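PDB 3PN7: myosin regulatory light chain from Placopecten magellanicus, which probably confers calcium-dependent regulation on molluscan muscle myosin as one of its two types of light chain. Local coordinates for residues B[105-110]-B[144-149]. Sequence-based numbering, arbitrary orientation.
Sequences DTKKLN and FDYVRF
Leu109 and Phe144 pair as short antiparallel strands that join the two loops of the C-terminal EF-hand pair, away from the magnesium site, while Tyr146, in the first turn of the exiting helix 146-154, lies against the backbone of Lys107 and the N of Lys108. The pair is of the hydrogen-bonded kind: Phe144 N donates to Leu109 O (2.8 Å), almost straight at 161°, and Leu109 N returns a longer, more bent bond to Phe144 O. Lys108 CA brings a C-H contact to the same Phe144 O. Leu109 and Phe144 both face inward, touching through their CB atoms and resting together on Ile114 of helix 111-120.

Tyr146 takes the chi1 of 67° that sets CG between its backbone N and carbonyl carbon, which swings the ring across to the loop. There CE2 comes within 3.4 Å of Lys107 C, and Lys107 O sits over one ring face, near the rim, while Leu109 CD2 packs obliquely. The hydroxyl bonds to Asp102, whose carboxylate also accepts from the backbone N of Thr106 and Lys107. An alanine in place of Tyr146 would probably open a gap beneath the Lys107 peptide and leave Asp102 without its bond to the helix start.

On the outer side, Asp145 caps helix 146-154 by accepting from Arg148 N (OD1 to N 3.2 Å). A water bridges the same OD1 to Lys107 O, donating to both, and the bent Lys108 chain passes Asp145 at a slant and brings NZ into a long salt bridge with Asp145 OD2 (4.0 Å). Within the loop, Lys107 NZ is tied to Asp105 OD1 at 2.7 Å, and Thr106 OG1 accepts from Lys108 N in an ST turn. Such pairing of two loops through short antiparallel strands, with a helix leaving directly after, is the hallmark of paired EF-hands.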
loop_
_atom_site.group_PDB
_atom_site.type_symbol
_atom_site.label_atom_id
_atom_site.label_comp_id
_atom_site.label_asym_id
_atom_site.label_seq_id
_atom_site.Cartn_x
_atom_site.Cartn_y
_atom_site.Cartn_z
ATOM N N ASP B 105 -5.660 14.644 1.949
ATOM C CA ASP B 105 -4.541 15.567 2.165
ATOM C C ASP B 105 -4.693 16.411 3.437
ATOM O O ASP B 105 -4.468 17.618 3.417
ATOM C CB ASP B 105 -4.381 16.491 0.950
ATOM C CG ASP B 105 -2.948 16.964 0.754
ATOM O OD1 ASP B 105 -2.020 16.377 1.360
ATOM O OD2 ASP B 105 -2.751 17.924 -0.019
ATOM N N THR B 106 -5.076 15.773 4.539
ATOM C CA THR B 106 -5.167 16.456 5.823
ATOM C C THR B 106 -3.802 16.678 6.447
ATOM O O THR B 106 -3.673 17.470 7.386
ATOM C CB THR B 106 -5.995 15.640 6.830
ATOM O OG1 THR B 106 -5.353 14.377 7.067
ATOM C CG2 THR B 106 -7.385 15.410 6.281
ATOM N N LYS B 107 -2.788 15.975 5.934
ATOM C CA LYS B 107 -1.422 16.029 6.479
ATOM C C LYS B 107 -1.330 15.356 7.856
ATOM O O LYS B 107 -0.381 15.588 8.600
ATOM C CB LYS B 107 -0.882 17.465 6.566
ATOM C CG LYS B 107 -0.969 18.286 5.285
ATOM C CD LYS B 107 -0.293 17.599 4.100
ATOM C CE LYS B 107 -0.183 18.549 2.902
ATOM N NZ LYS B 107 0.236 17.850 1.646
ATOM N N LYS B 108 -2.345 14.558 8.191
ATOM C CA LYS B 108 -2.317 13.702 9.365
ATOM C C LYS B 108 -2.851 12.326 9.007
ATOM O O LYS B 108 -3.411 12.122 7.939
ATOM C CB LYS B 108 -3.125 14.295 10.513
ATOM C CG LYS B 108 -2.755 15.732 10.863
ATOM C CD LYS B 108 -2.215 15.844 12.274
ATOM C CE LYS B 108 -2.144 17.298 12.739
ATOM N NZ LYS B 108 -1.498 18.142 11.696
ATOM N N LEU B 109 -2.669 11.382 9.916
ATOM C CA LEU B 109 -3.149 10.023 9.753
ATOM C C LEU B 109 -3.759 9.654 11.108
ATOM O O LEU B 109 -3.213 10.024 12.147
ATOM C CB LEU B 109 -1.952 9.111 9.453
ATOM C CG LEU B 109 -1.822 8.356 8.139
ATOM C CD1 LEU B 109 -2.494 9.111 6.998
ATOM C CD2 LEU B 109 -0.355 8.025 7.806
ATOM N N ASN B 110 -4.893 8.957 11.112
ATOM C CA ASN B 110 -5.409 8.389 12.354
ATOM C C ASN B 110 -4.344 7.504 12.983
ATOM O O ASN B 110 -3.808 6.610 12.321
ATOM C CB ASN B 110 -6.678 7.562 12.107
ATOM C CG ASN B 110 -7.899 8.427 11.806
ATOM O OD1 ASN B 110 -7.806 9.654 11.744
ATOM N ND2 ASN B 110 -9.050 7.781 11.617
ATOM N N PHE B 144 -1.694 11.427 14.009
ATOM C CA PHE B 144 -0.269 11.325 13.804
ATOM C C PHE B 144 0.165 12.381 12.785
ATOM O O PHE B 144 -0.190 12.309 11.609
ATOM C CB PHE B 144 0.041 9.906 13.310
ATOM C CG PHE B 144 1.499 9.636 13.024
ATOM C CD1 PHE B 144 2.355 9.227 14.029
ATOM C CD2 PHE B 144 1.993 9.722 11.732
ATOM C CE1 PHE B 144 3.682 8.948 13.766
ATOM C CE2 PHE B 144 3.325 9.438 11.462
ATOM C CZ PHE B 144 4.164 9.051 12.477
ATOM N N ASP B 145 0.943 13.357 13.248
ATOM C CA ASP B 145 1.448 14.439 12.397
ATOM C C ASP B 145 2.635 13.958 11.567
ATOM O O ASP B 145 3.786 14.063 11.993
ATOM C CB ASP B 145 1.885 15.609 13.268
ATOM C CG ASP B 145 2.199 16.860 12.466
ATOM O OD1 ASP B 145 2.423 16.756 11.235
ATOM O OD2 ASP B 145 2.221 17.953 13.080
ATOM N N TYR B 146 2.370 13.436 10.377
ATOM C CA TYR B 146 3.450 12.828 9.624
ATOM C C TYR B 146 4.431 13.791 8.963
ATOM O O TYR B 146 5.576 13.419 8.713
ATOM C CB TYR B 146 2.922 11.816 8.616
ATOM C CG TYR B 146 2.103 12.350 7.466
ATOM C CD1 TYR B 146 2.706 12.975 6.385
ATOM C CD2 TYR B 146 0.721 12.147 7.420
ATOM C CE1 TYR B 146 1.946 13.429 5.294
ATOM C CE2 TYR B 146 -0.046 12.583 6.344
ATOM C CZ TYR B 146 0.571 13.228 5.289
ATOM O OH TYR B 146 -0.184 13.651 4.232
ATOM N N VAL B 147 3.985 15.007 8.655
ATOM C CA VAL B 147 4.906 16.039 8.189
ATOM C C VAL B 147 5.970 16.315 9.258
ATOM O O VAL B 147 7.163 16.321 8.987
ATOM C CB VAL B 147 4.164 17.342 7.839
ATOM C CG1 VAL B 147 5.163 18.446 7.463
ATOM C CG2 VAL B 147 3.166 17.087 6.711
ATOM N N ARG B 148 5.524 16.520 10.485
ATOM C CA ARG B 148 6.429 16.769 11.594
ATOM C C ARG B 148 7.256 15.523 11.951
ATOM O O ARG B 148 8.432 15.615 12.312
ATOM C CB ARG B 148 5.620 17.223 12.800
ATOM C CG ARG B 148 6.445 17.719 13.953
ATOM C CD ARG B 148 5.524 18.202 15.052
ATOM N NE ARG B 148 6.253 18.753 16.188
ATOM C CZ ARG B 148 5.733 18.865 17.404
ATOM N NH1 ARG B 148 4.488 18.448 17.628
ATOM N NH2 ARG B 148 6.452 19.383 18.393
ATOM N N PHE B 149 6.639 14.352 11.853
ATOM C CA PHE B 149 7.365 13.110 12.094
ATOM C C PHE B 149 8.523 12.981 11.098
ATOM O O PHE B 149 9.629 12.610 11.469
ATOM C CB PHE B 149 6.417 11.907 12.010
ATOM C CG PHE B 149 7.105 10.575 12.101
ATOM C CD1 PHE B 149 7.378 10.002 13.332
ATOM C CD2 PHE B 149 7.471 9.893 10.950
ATOM C CE1 PHE B 149 8.010 8.770 13.420
ATOM C CE2 PHE B 149 8.094 8.662 11.023
ATOM C CZ PHE B 149 8.370 8.096 12.259
HETATM O O HOH W 1 0.727 17.714 9.481
#